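Local coordinates for RabGAP/TBC protein (Chlamydomonas reinhardtii, PDB 4P17) that probably acts as a GTPase-activating protein for Rab GTPases in the flagellum, through an all-helical TBC domain, at residues R31-N36 against Q298-M303; S81-K86 against L176-E181; N155-L160 against L236-L241; E205-K210 against V264-L269; Q215-A220 against N275-G280. All blocks are in the same frame, centred on the assembly; numbering follows the deposited sequence.

Contact 1: residues R31-N36 against Q298-M303; sequences RSCDVN and QRDVLM
A salt-bridge network joins the N-terminal helix 27-50 to the capped first turn of helix 299-306, with Asp34 and Arg299 meeting at one end and Asn36 and Asp300 at the other. Arg299 NH2 donates to Asp34 OD1 over 2.9 Å, in the guanidinium plane and at an N-H...O angle of 158°, although the carboxylate and guanidinium planes are turned 53° apart. The CB of Cys33 sits over the centre of one face of this guanidinium, 3.4 Å from Arg299 CZ, so the CB packs on one face while the carboxylate bonds at the edge, which limits how the group can turn. With CG between the backbone N and the carbonyl carbon (chi1 57°) and the chain extended from there to NE, Arg299 stretches to the far helix. Beyond it, Arg31 adds only a long ion pair to Asp34.

Cys33 SG, anti to its own carbonyl carbon, accepts from Asp300 N at 3.6 Å, while Asn36 ND2 reaches Asp300 OD2 at 2.8 Å from above the carboxylate plane. Three waters complete the seam: one links Ser32 OG, Gln298 NE2 and Asp300 OD2, a second donates to Cys33 O and Asp300 OD1, and a third lies between Asp34 OD1 and Arg299 NH1. Asp300 OD1 also pairs with Arg248, which ties the seam to helix 243-256. Gln298 OE1 accepts from Val301 N at 2.9 Å, a side-chain capping bond from the N-cap residue at the start of helix 299-306.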
# COMPACT_ATOMS: atom_id res chain seq x y z
N ARG A 31 19.91 4.66 -2.22
CA ARG A 31 20.62 5.90 -1.93
C ARG A 31 20.04 7.03 -2.82
O ARG A 31 19.76 8.12 -2.34
CB ARG A 31 22.12 5.69 -2.14
CG ARG A 31 23.04 6.91 -2.10
CD ARG A 31 22.62 8.04 -1.16
NE ARG A 31 22.30 7.64 0.21
CZ ARG A 31 21.90 8.48 1.16
NH1 ARG A 31 21.76 9.78 0.90
NH2 ARG A 31 21.64 8.03 2.38
N SER A 32 19.85 6.74 -4.10
CA SER A 32 19.26 7.69 -5.02
C SER A 32 17.91 8.16 -4.51
O SER A 32 17.61 9.34 -4.56
CB SER A 32 19.09 7.09 -6.41
OG SER A 32 18.60 8.07 -7.34
N CYS A 33 17.08 7.24 -4.02
CA CYS A 33 15.75 7.64 -3.58
C CYS A 33 15.81 8.50 -2.35
O CYS A 33 15.02 9.46 -2.21
CB CYS A 33 14.87 6.42 -3.34
SG CYS A 33 14.55 5.51 -4.91
N ASP A 34 16.77 8.20 -1.47
CA ASP A 34 16.93 8.98 -0.25
C ASP A 34 17.44 10.38 -0.59
O ASP A 34 17.02 11.36 0.03
CB ASP A 34 17.91 8.32 0.73
CG ASP A 34 17.35 7.07 1.41
OD1 ASP A 34 16.12 6.82 1.33
OD2 ASP A 34 18.16 6.36 2.06
N VAL A 35 18.35 10.48 -1.56
CA VAL A 35 18.89 11.79 -1.92
C VAL A 35 17.82 12.63 -2.60
O VAL A 35 17.73 13.84 -2.38
CB VAL A 35 20.14 11.72 -2.84
CG1 VAL A 35 21.27 11.06 -2.13
CG2 VAL A 35 19.85 11.02 -4.11
N ASN A 36 17.01 12.02 -3.45
CA ASN A 36 15.91 12.76 -4.06
C ASN A 36 14.89 13.20 -3.01
O ASN A 36 14.33 14.28 -3.11
CB ASN A 36 15.23 11.93 -5.13
CG ASN A 36 16.05 11.85 -6.40
OD1 ASN A 36 16.95 12.66 -6.60
ND2 ASN A 36 15.74 10.89 -7.26
N GLN A 298 13.73 0.65 -6.26
CA GLN A 298 13.76 1.92 -6.96
C GLN A 298 12.36 2.53 -6.94
O GLN A 298 11.62 2.49 -7.94
CB GLN A 298 14.27 1.74 -8.40
CG GLN A 298 15.39 2.70 -8.78
CD GLN A 298 15.14 4.13 -8.35
OE1 GLN A 298 14.00 4.53 -8.11
NE2 GLN A 298 16.21 4.90 -8.25
N ARG A 299 11.98 3.08 -5.80
CA ARG A 299 10.64 3.62 -5.66
C ARG A 299 10.41 4.90 -6.49
O ARG A 299 9.31 5.18 -6.94
CB ARG A 299 10.32 3.87 -4.17
CG ARG A 299 11.26 4.79 -3.44
CD ARG A 299 11.04 4.69 -1.96
NE ARG A 299 11.79 5.70 -1.23
CZ ARG A 299 12.99 5.51 -0.71
NH1 ARG A 299 13.61 4.35 -0.84
NH2 ARG A 299 13.57 6.50 -0.05
N ASP A 300 11.48 5.64 -6.77
CA ASP A 300 11.37 6.82 -7.60
C ASP A 300 10.98 6.43 -9.03
O ASP A 300 10.06 7.00 -9.64
CB ASP A 300 12.68 7.62 -7.65
CG ASP A 300 12.97 8.43 -6.40
OD1 ASP A 300 12.05 8.73 -5.60
OD2 ASP A 300 14.15 8.83 -6.27
N VAL A 301 11.69 5.44 -9.56
CA VAL A 301 11.43 5.00 -10.92
C VAL A 301 10.08 4.32 -11.02
O VAL A 301 9.37 4.46 -12.04
CB VAL A 301 12.54 4.08 -11.39
CG1 VAL A 301 12.19 3.43 -12.74
CG2 VAL A 301 13.84 4.87 -11.45
N LEU A 302 9.69 3.58 -9.98
CA LEU A 302 8.36 2.96 -10.03
C LEU A 302 7.28 4.02 -10.20
O LEU A 302 6.36 3.86 -11.01
CB LEU A 302 8.06 2.14 -8.76
CG LEU A 302 6.68 1.44 -8.82
CD1 LEU A 302 6.57 0.45 -10.00
CD2 LEU A 302 6.41 0.71 -7.50
N MET A 303 7.31 5.07 -9.39
CA MET A 303 6.19 6.01 -9.44
C MET A 303 6.28 6.87 -10.72
O MET A 303 5.28 7.18 -11.36
CB MET A 303 6.16 6.90 -8.22
CG MET A 303 5.97 6.13 -6.92
SD MET A 303 4.62 4.94 -7.00
CE MET A 303 3.12 5.94 -7.09
O HOH W 1 15.83 7.87 -7.88
O HOH W 2 12.51 9.60 -3.16
O HOH W 3 15.69 4.03 0.80

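Contact 2: residues S81-K86 against L176-E181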
# COMPACT_ATOMS: atom_id res chain seq x y z
N SER A 81 -6.61 11.36 3.00
CA SER A 81 -7.46 10.17 2.86
C SER A 81 -8.88 10.48 3.30
O SER A 81 -9.79 9.72 3.06
CB SER A 81 -6.99 9.01 3.71
OG SER A 81 -7.04 9.40 5.09
N GLY A 82 -9.03 11.56 4.04
CA GLY A 82 -10.28 11.86 4.68
C GLY A 82 -10.47 11.22 6.04
O GLY A 82 -11.53 11.37 6.65
N ALA A 83 -9.46 10.51 6.54
CA ALA A 83 -9.58 9.86 7.85
C ALA A 83 -9.76 10.86 9.00
O ALA A 83 -10.43 10.53 10.00
CB ALA A 83 -8.38 8.99 8.13
N ASN A 84 -9.18 12.06 8.88
CA ASN A 84 -9.32 13.08 9.94
C ASN A 84 -10.77 13.51 10.06
O ASN A 84 -11.29 13.67 11.16
CB ASN A 84 -8.45 14.30 9.67
CG ASN A 84 -6.99 14.09 10.05
OD1 ASN A 84 -6.68 13.30 10.92
ND2 ASN A 84 -6.08 14.80 9.37
N LYS A 85 -11.41 13.68 8.91
CA LYS A 85 -12.81 14.08 8.84
C LYS A 85 -13.71 12.99 9.39
O LYS A 85 -14.69 13.28 10.05
CB LYS A 85 -13.22 14.40 7.41
CG LYS A 85 -12.51 15.58 6.77
CD LYS A 85 -12.88 15.73 5.29
CE LYS A 85 -12.30 14.62 4.41
NZ LYS A 85 -13.10 14.37 3.17
N LYS A 86 -13.37 11.73 9.12
CA LYS A 86 -14.18 10.63 9.65
C LYS A 86 -14.02 10.55 11.15
O LYS A 86 -15.02 10.40 11.86
CB LYS A 86 -13.82 9.29 9.01
CG LYS A 86 -13.98 9.28 7.51
CD LYS A 86 -13.40 8.05 6.92
CE LYS A 86 -14.31 6.85 7.16
NZ LYS A 86 -15.59 6.94 6.42
N LEU A 176 -7.67 2.95 7.79
CA LEU A 176 -8.29 1.75 7.26
C LEU A 176 -9.77 2.04 6.89
O LEU A 176 -10.25 1.66 5.83
CB LEU A 176 -8.18 0.62 8.28
CG LEU A 176 -8.80 -0.72 7.84
CD1 LEU A 176 -8.05 -1.32 6.63
CD2 LEU A 176 -8.81 -1.69 9.00
N ALA A 177 -10.50 2.74 7.77
CA ALA A 177 -11.88 3.09 7.47
C ALA A 177 -11.96 3.94 6.20
O ALA A 177 -12.77 3.66 5.29
CB ALA A 177 -12.50 3.86 8.64
N ALA A 178 -11.14 4.98 6.12
CA ALA A 178 -11.12 5.81 4.92
C ALA A 178 -10.85 4.98 3.67
O ALA A 178 -11.50 5.14 2.65
CB ALA A 178 -10.10 6.92 5.07
N LEU A 179 -9.93 4.04 3.77
CA LEU A 179 -9.53 3.22 2.63
C LEU A 179 -10.64 2.31 2.12
O LEU A 179 -10.97 2.28 0.93
CB LEU A 179 -8.31 2.40 3.04
CG LEU A 179 -7.87 1.30 2.09
CD1 LEU A 179 -7.12 1.93 0.90
CD2 LEU A 179 -6.99 0.31 2.81
N VAL A 180 -11.21 1.55 3.04
CA VAL A 180 -12.27 0.61 2.76
C VAL A 180 -13.54 1.33 2.38
O VAL A 180 -14.23 0.91 1.45
CB VAL A 180 -12.56 -0.28 3.97
CG1 VAL A 180 -13.69 -1.23 3.70
CG2 VAL A 180 -11.32 -1.04 4.36
N GLU A 181 -13.89 2.38 3.11
CA GLU A 181 -15.21 2.97 2.94
C GLU A 181 -15.29 4.04 1.86
O GLU A 181 -16.35 4.22 1.27
CB GLU A 181 -15.69 3.52 4.28
CG GLU A 181 -15.69 2.45 5.35
CD GLU A 181 -15.78 2.98 6.76
OE1 GLU A 181 -16.31 4.10 6.99
OE2 GLU A 181 -15.27 2.28 7.65
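Ala178 CB presses into the turn before helix 83-88, 3.5 Å from Ser81 O and 4.1 Å from Ala83 CB. This is the tight part of the contact: small side chains let the backbones approach until the CA atoms of Ala83 and Ala178 are 5.2 Å apart. Ser81 OG, placed between its backbone N and carbonyl carbon (chi1 62°), accepts from Ala83 N at 3.0 Å in an ST turn and is also hydrogen-bonded to Trp77 O. Gly82 makes the bend with positive phi, where a side chain would jam against the preceding carbonyl.

The more open side belongs to Lys86. Its chain lies over the helix, with CD 3.8 Å from Ala178 CA and CE alongside Ala177 CB, and then bends twice to bring NZ within 3.0 Å of Glu181 OE1, approaching from above the carboxylate plane. The ammonium is shared, because NZ also forms a salt bridge with Asp182. Glu181 OE2 meanwhile is hydrogen-bonded to Tyr141 and His144, so both ends of its carboxylate are engaged.

Helix 83-88 thus rests on one flank of helix 169-183, while Leu176 and Leu179 point away from it to pack on helix 153-164, and Tyr141 brings in helix 128-144.

Contact 3: residues N155-L160 against L236-L241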
# COMPACT_ATOMS: atom_id res chain seq x y z
N ASN A 155 -4.73 -7.75 7.05
CA ASN A 155 -3.73 -7.96 8.10
C ASN A 155 -2.44 -7.23 7.77
O ASN A 155 -1.99 -6.38 8.54
CB ASN A 155 -3.46 -9.46 8.31
CG ASN A 155 -2.75 -9.74 9.62
OD1 ASN A 155 -1.56 -9.43 9.78
ND2 ASN A 155 -3.45 -10.36 10.53
N THR A 156 -1.87 -7.47 6.60
CA THR A 156 -0.59 -6.85 6.28
C THR A 156 -0.76 -5.34 5.98
O THR A 156 0.12 -4.54 6.25
CB THR A 156 0.14 -7.58 5.11
OG1 THR A 156 -0.68 -7.61 3.94
CG2 THR A 156 0.52 -9.03 5.52
N ILE A 157 -1.92 -4.94 5.45
CA ILE A 157 -2.21 -3.51 5.30
C ILE A 157 -2.13 -2.77 6.65
O ILE A 157 -1.47 -1.77 6.79
CB ILE A 157 -3.61 -3.31 4.68
CG1 ILE A 157 -3.61 -3.83 3.24
CG2 ILE A 157 -3.99 -1.82 4.66
CD1 ILE A 157 -4.94 -3.80 2.56
N VAL A 158 -2.81 -3.28 7.66
CA VAL A 158 -2.82 -2.57 8.92
C VAL A 158 -1.45 -2.65 9.58
O VAL A 158 -1.05 -1.71 10.29
CB VAL A 158 -3.91 -3.12 9.85
CG1 VAL A 158 -3.69 -2.61 11.29
CG2 VAL A 158 -5.23 -2.73 9.32
N GLY A 159 -0.73 -3.74 9.33
CA GLY A 159 0.61 -3.89 9.85
C GLY A 159 1.51 -2.79 9.30
O GLY A 159 2.24 -2.15 10.03
N LEU A 160 1.43 -2.54 8.00
CA LEU A 160 2.26 -1.49 7.44
C LEU A 160 1.73 -0.14 7.83
O LEU A 160 2.51 0.78 8.01
CB LEU A 160 2.38 -1.62 5.91
CG LEU A 160 3.79 -1.79 5.34
CD1 LEU A 160 4.53 -2.93 5.97
CD2 LEU A 160 3.66 -2.02 3.83
N LEU A 236 -2.77 -4.09 -1.42
CA LEU A 236 -2.20 -2.80 -1.75
C LEU A 236 -0.68 -2.84 -1.77
O LEU A 236 -0.04 -1.98 -1.18
CB LEU A 236 -2.64 -1.73 -0.75
CG LEU A 236 -4.12 -1.70 -0.49
CD1 LEU A 236 -4.38 -0.74 0.67
CD2 LEU A 236 -4.82 -1.29 -1.77
N PHE A 237 -0.16 -3.86 -2.45
CA PHE A 237 1.28 -4.15 -2.59
C PHE A 237 2.02 -4.52 -1.32
O PHE A 237 3.23 -4.74 -1.37
CB PHE A 237 2.00 -2.97 -3.28
CG PHE A 237 1.46 -2.65 -4.66
CD1 PHE A 237 1.69 -3.52 -5.72
CD2 PHE A 237 0.70 -1.51 -4.87
CE1 PHE A 237 1.17 -3.23 -6.97
CE2 PHE A 237 0.17 -1.24 -6.11
CZ PHE A 237 0.41 -2.09 -7.17
N SER A 238 1.33 -4.65 -0.18
CA SER A 238 2.02 -4.72 1.08
C SER A 238 2.76 -6.05 1.26
O SER A 238 3.73 -6.09 2.03
CB SER A 238 1.07 -4.49 2.28
OG SER A 238 -0.03 -5.40 2.33
N VAL A 239 2.34 -7.11 0.56
CA VAL A 239 3.03 -8.41 0.65
C VAL A 239 3.91 -8.67 -0.58
O VAL A 239 4.36 -9.79 -0.78
CB VAL A 239 2.05 -9.59 0.78
CG1 VAL A 239 1.02 -9.34 1.91
CG2 VAL A 239 1.32 -9.85 -0.50
N SER A 240 4.16 -7.64 -1.38
CA SER A 240 4.78 -7.82 -2.68
C SER A 240 6.02 -6.98 -2.87
O SER A 240 6.98 -7.44 -3.49
CB SER A 240 3.76 -7.50 -3.76
OG SER A 240 2.77 -8.51 -3.78
N LEU A 241 6.01 -5.76 -2.33
CA LEU A 241 7.08 -4.80 -2.56
C LEU A 241 7.80 -4.43 -1.27
O LEU A 241 7.24 -4.61 -0.19
CB LEU A 241 6.55 -3.53 -3.22
CG LEU A 241 5.63 -3.60 -4.44
CD1 LEU A 241 5.28 -2.19 -4.91
CD2 LEU A 241 6.22 -4.43 -5.60
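Ser238 OG accepts a hydrogen bond from Thr156 OG1 at 2.8 Å and is itself hydrogen-bonded to Cys235 O, so one hydroxyl ties helix 153-164 to the backbone at the end of helix 226-234. Both hydroxyls stand between their backbone N and carbonyl carbon (chi1 57° in each), and this turns the two hydroxyls toward each other. Beside them, Val239 CG1 lies against Thr156, 3.2 Å from OG1 and 3.7 Å from CG2, with the two side chains at about a right angle; its methyl flanks the polar bridge.

Apolar groups lie beside the pair. Ile157 reaches across with its extended branch, and CD1 meets Leu236 CD1 at 3.6 Å, these side chains also crossing roughly perpendicular. One turn further along the helix, Leu160 CD2 rests on Ser238 CB at 3.9 Å. Leu160 also packs on Val246, Met247 and Trp250 of helix 243-256, whereas Leu236 touches Leu261 of helix 259-271. Hydrocarbon thus flanks the hydroxyl pair, and Ser238 OG has partners in both Thr156 and Cys235.

On the loop side, Leu236 has positive phi (49°) and its carbonyl accepts from Trp250 NE1. Phe237 N bonds to Trp232 O and Leu236 N to Tyr233 O: Leu236 is the C-prime residue of a Schellman motif that ends helix 226-234.

Contact 4: residues E205-K210 against V264-L269; sequences ELIGTK and VALAML
Leu266 meets Leu206 and Lys210 with its two methyl branches, and Leu269 meets Ile207: the contact between 205-210 on helix 201-210 and 264-269 on helix 259-271 is essentially apolar. Among the branched side chains, Leu266 stands out towards the other helix with CG anti to the backbone N (chi1 -180°). Its CD1 settles against Leu206 CB at 3.7 Å and lies 4.3 Å from Ile207 CG1. One turn on, Leu269 CD1 presses against the end of Ile207, 3.5 Å from CD1 and 3.7 Å from CG1, and the first of these is tighter than usual van der Waals contact. The two side chains slant across each other.

A second kind of packing uses the aliphatic part of a charged residue. Lys210 bends at chi2 (-138°) and then runs straight, crossing Leu266 at about a right angle, with its CD 3.5 Å from Leu266 CD2 and the neighbouring carbons CG and CE close behind. An alanine at this position would remove that methylene chain and would probably leave the CD2 side of Leu266 less well covered.

The short segments cross at -44° with their axes 10.3 Å apart, a spacing filled by these side chains. Leu269 also packs on Leu214, and Ile207 on Phe218, of helix 212-221. With no hydrogen bond or salt bridge between the two segments, their association rests on apolar burial and the close fit of the methyl groups.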
# COMPACT_ATOMS: atom_id res chain seq x y z
N GLU A 205 -6.14 -4.56 -20.25
CA GLU A 205 -6.24 -3.65 -21.38
C GLU A 205 -4.94 -2.92 -21.52
O GLU A 205 -4.38 -2.83 -22.62
CB GLU A 205 -7.38 -2.64 -21.22
CG GLU A 205 -7.50 -1.67 -22.40
CD GLU A 205 -7.95 -2.36 -23.68
OE1 GLU A 205 -8.64 -3.39 -23.59
OE2 GLU A 205 -7.59 -1.88 -24.77
N LEU A 206 -4.45 -2.37 -20.40
CA LEU A 206 -3.21 -1.62 -20.46
C LEU A 206 -2.05 -2.46 -20.96
O LEU A 206 -1.20 -1.95 -21.66
CB LEU A 206 -2.87 -1.03 -19.09
CG LEU A 206 -3.78 0.14 -18.72
CD1 LEU A 206 -3.69 0.41 -17.19
CD2 LEU A 206 -3.40 1.35 -19.53
N ILE A 207 -2.02 -3.73 -20.58
CA ILE A 207 -0.95 -4.62 -21.05
C ILE A 207 -1.04 -4.71 -22.57
O ILE A 207 -0.04 -4.58 -23.28
CB ILE A 207 -1.07 -6.03 -20.39
CG1 ILE A 207 -0.67 -5.96 -18.91
CG2 ILE A 207 -0.15 -7.08 -21.09
CD1 ILE A 207 -1.11 -7.18 -18.13
N GLY A 208 -2.26 -4.91 -23.08
CA GLY A 208 -2.44 -5.09 -24.51
C GLY A 208 -2.09 -3.83 -25.30
O GLY A 208 -1.56 -3.89 -26.41
N THR A 209 -2.40 -2.68 -24.72
CA THR A 209 -2.15 -1.39 -25.37
C THR A 209 -0.70 -0.92 -25.26
O THR A 209 -0.08 -0.53 -26.26
CB THR A 209 -3.07 -0.30 -24.78
OG1 THR A 209 -2.81 -0.14 -23.39
CG2 THR A 209 -4.45 -0.69 -24.96
N LYS A 210 -0.16 -0.99 -24.05
CA LYS A 210 1.15 -0.45 -23.72
C LYS A 210 2.29 -1.45 -23.83
O LYS A 210 3.44 -1.06 -24.05
CB LYS A 210 1.15 0.12 -22.30
CG LYS A 210 0.11 1.20 -22.07
CD LYS A 210 0.68 2.34 -21.25
CE LYS A 210 -0.40 3.29 -20.77
NZ LYS A 210 0.13 4.16 -19.68
N VAL A 264 0.27 1.56 -11.04
CA VAL A 264 1.52 1.04 -10.49
C VAL A 264 1.73 -0.42 -10.98
O VAL A 264 2.84 -0.86 -11.27
CB VAL A 264 1.53 1.14 -8.95
CG1 VAL A 264 2.74 0.42 -8.36
CG2 VAL A 264 1.57 2.59 -8.56
N ALA A 265 0.66 -1.18 -11.04
CA ALA A 265 0.74 -2.55 -11.53
C ALA A 265 1.29 -2.58 -12.96
O ALA A 265 2.19 -3.38 -13.28
CB ALA A 265 -0.61 -3.17 -11.45
N LEU A 266 0.79 -1.69 -13.82
CA LEU A 266 1.27 -1.64 -15.20
C LEU A 266 2.74 -1.25 -15.21
O LEU A 266 3.53 -1.82 -15.98
CB LEU A 266 0.48 -0.62 -16.05
CG LEU A 266 1.00 -0.61 -17.49
CD1 LEU A 266 0.59 -1.91 -18.20
CD2 LEU A 266 0.55 0.59 -18.22
N ALA A 267 3.11 -0.29 -14.35
CA ALA A 267 4.50 0.16 -14.30
C ALA A 267 5.42 -1.00 -13.93
O ALA A 267 6.50 -1.14 -14.48
CB ALA A 267 4.66 1.32 -13.32
N MET A 268 5.00 -1.84 -12.99
CA MET A 268 5.79 -3.02 -12.65
C MET A 268 6.00 -3.93 -13.83
O MET A 268 7.08 -4.48 -14.00
CB MET A 268 5.10 -3.81 -11.54
CG MET A 268 5.11 -3.13 -10.24
SD MET A 268 6.72 -3.12 -9.46
CE MET A 268 7.13 -4.87 -9.36
N LEU A 269 4.95 -4.12 -14.62
CA LEU A 269 5.06 -4.98 -15.79
C LEU A 269 5.93 -4.35 -16.87
O LEU A 269 6.65 -5.07 -17.57
CB LEU A 269 3.67 -5.30 -16.32
CG LEU A 269 2.76 -6.04 -15.32
CD1 LEU A 269 1.37 -6.32 -15.88
CD2 LEU A 269 3.41 -7.33 -14.85

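Contact 5: residues Q215-A220 against N275-G280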
# COMPACT_ATOMS: atom_id res chain seq x y z
N GLN A 215 1.64 -9.02 -23.89
CA GLN A 215 0.31 -9.64 -24.00
C GLN A 215 0.38 -10.92 -24.84
O GLN A 215 -0.19 -11.96 -24.48
CB GLN A 215 -0.70 -8.66 -24.59
CG GLN A 215 -2.16 -9.08 -24.36
CD GLN A 215 -2.61 -9.03 -22.90
OE1 GLN A 215 -2.02 -9.67 -22.02
NE2 GLN A 215 -3.72 -8.32 -22.64
N GLN A 216 1.11 -10.85 -25.95
CA GLN A 216 1.32 -12.01 -26.81
C GLN A 216 1.96 -13.14 -26.02
O GLN A 216 1.62 -14.32 -26.15
CB GLN A 216 2.20 -11.63 -28.00
N HIS A 217 2.89 -12.74 -25.17
CA HIS A 217 3.66 -13.64 -24.36
C HIS A 217 2.78 -14.26 -23.29
O HIS A 217 2.81 -15.46 -23.08
CB HIS A 217 4.85 -12.91 -23.75
CG HIS A 217 5.71 -13.79 -22.90
ND1 HIS A 217 6.30 -14.94 -23.39
CD2 HIS A 217 6.05 -13.71 -21.60
CE1 HIS A 217 6.97 -15.53 -22.41
NE2 HIS A 217 6.83 -14.81 -21.31
N PHE A 218 1.95 -13.45 -22.62
CA PHE A 218 1.05 -14.02 -21.63
C PHE A 218 0.06 -14.98 -22.27
O PHE A 218 -0.28 -16.01 -21.68
CB PHE A 218 0.29 -12.94 -20.87
CG PHE A 218 1.11 -12.21 -19.85
CD1 PHE A 218 2.41 -12.61 -19.53
CD2 PHE A 218 0.57 -11.10 -19.19
CE1 PHE A 218 3.15 -11.94 -18.57
CE2 PHE A 218 1.30 -10.41 -18.23
CZ PHE A 218 2.59 -10.82 -17.91
N GLN A 219 -0.46 -14.63 -23.45
CA GLN A 219 -1.33 -15.55 -24.18
C GLN A 219 -0.64 -16.87 -24.53
O GLN A 219 -1.19 -17.94 -24.29
CB GLN A 219 -1.83 -14.92 -25.47
N ALA A 220 0.55 -16.78 -25.12
CA ALA A 220 1.29 -17.98 -25.50
C ALA A 220 1.54 -18.94 -24.34
O ALA A 220 1.54 -20.17 -24.54
CB ALA A 220 2.61 -17.61 -26.14
N ASN A 275 12.51 -8.95 -18.70
CA ASN A 275 12.69 -10.14 -17.85
C ASN A 275 11.63 -11.23 -18.09
O ASN A 275 11.96 -12.44 -18.19
CB ASN A 275 12.66 -9.72 -16.38
CG ASN A 275 13.62 -8.58 -16.08
OD1 ASN A 275 13.45 -7.44 -16.54
ND2 ASN A 275 14.64 -8.88 -15.29
N MET A 276 10.37 -10.81 -18.15
CA MET A 276 9.26 -11.74 -18.31
C MET A 276 9.24 -12.40 -19.70
O MET A 276 8.83 -13.55 -19.83
CB MET A 276 7.92 -11.03 -18.06
CG MET A 276 7.53 -11.00 -16.60
SD MET A 276 6.02 -10.07 -16.28
CE MET A 276 6.58 -8.43 -16.66
N LEU A 277 9.70 -11.69 -20.72
CA LEU A 277 9.52 -12.19 -22.09
C LEU A 277 10.40 -13.40 -22.34
O LEU A 277 10.13 -14.19 -23.25
CB LEU A 277 9.83 -11.12 -23.12
CG LEU A 277 8.80 -10.00 -23.28
CD1 LEU A 277 9.37 -8.93 -24.18
CD2 LEU A 277 7.48 -10.54 -23.82
N ARG A 278 11.44 -13.56 -21.53
CA ARG A 278 12.35 -14.70 -21.69
C ARG A 278 11.89 -15.94 -20.92
O ARG A 278 12.53 -16.97 -20.99
CB ARG A 278 13.75 -14.32 -21.23
CG ARG A 278 14.40 -13.20 -22.04
CD ARG A 278 15.73 -12.79 -21.45
NE ARG A 278 15.60 -12.39 -20.05
CZ ARG A 278 15.71 -13.21 -19.01
NH1 ARG A 278 15.98 -14.50 -19.20
NH2 ARG A 278 15.56 -12.75 -17.78
N VAL A 279 10.76 -15.87 -20.21
CA VAL A 279 10.30 -16.98 -19.40
C VAL A 279 9.15 -17.68 -20.11
O VAL A 279 8.14 -17.07 -20.36
CB VAL A 279 9.85 -16.54 -17.99
CG1 VAL A 279 9.32 -17.72 -17.19
CG2 VAL A 279 11.01 -15.89 -17.25
N GLY A 280 9.31 -18.97 -20.38
CA GLY A 280 8.39 -19.68 -21.23
C GLY A 280 7.36 -20.50 -20.50
O GLY A 280 6.67 -21.32 -21.11
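The turn that leaves helix 273-277 receives the His217 side chain from helix 212-221, joining the two within the all-helical TBC fold. Reaching out with CG anti to the backbone N (chi1 -179°), His217 lays one ring face against the Leu277 backbone: Leu277 CA makes a CH-pi contact 3.9 Å from the ring centroid and 18° off the ring normal. The Leu277 side chain comes round to the root of the histidine, its CD2 3.5 Å from His217 CB. The far end of the imidazole points in among the backbone carbonyls of the turn, which is itself closed by a backbone bond from Val279 N to Met276 O at 3.0 Å. An alanine in place of His217 would take away the ring under Leu277 and would probably open a gap between helix 212-221 and the turn.

Next to the histidine, Phe218 turns its ring edge to Met276 in a Met-aromatic contact. With the chain extended at chi2 (176°), Met276 SD lies near the plane of the Phe218 ring, 5.1 Å from its centroid. Leu285 of helix 282-294 touches both His217 and Phe218. Closest to the sulfur is the outermost ring carbon, with Met276 SD 3.9 Å from Phe218 CZ.

How the contacts relate
Along the chain, contact 1 encloses the other four, joining the N-terminal helix 27-50 to helix 299-306 near the C-terminus. Contacts 2 and 3 interlock in sequence through the consecutive helices 153-164 and 169-183, and their side chains touch. The centre of contact 3 lies about 6 Å from the chain centre, nearest of the five, and it also meets contacts 1 and 4. Contacts 4 and 5 are about 14 Å apart between centres and share two successive helix pairs, 201-210 with 212-221 and 259-271 with 273-277. Contacts 2 and 5, about 39 Å apart between centres, lie on opposite sides of the chain's centre in this all-helical TBC domain, held by packing between sequence-distant helices.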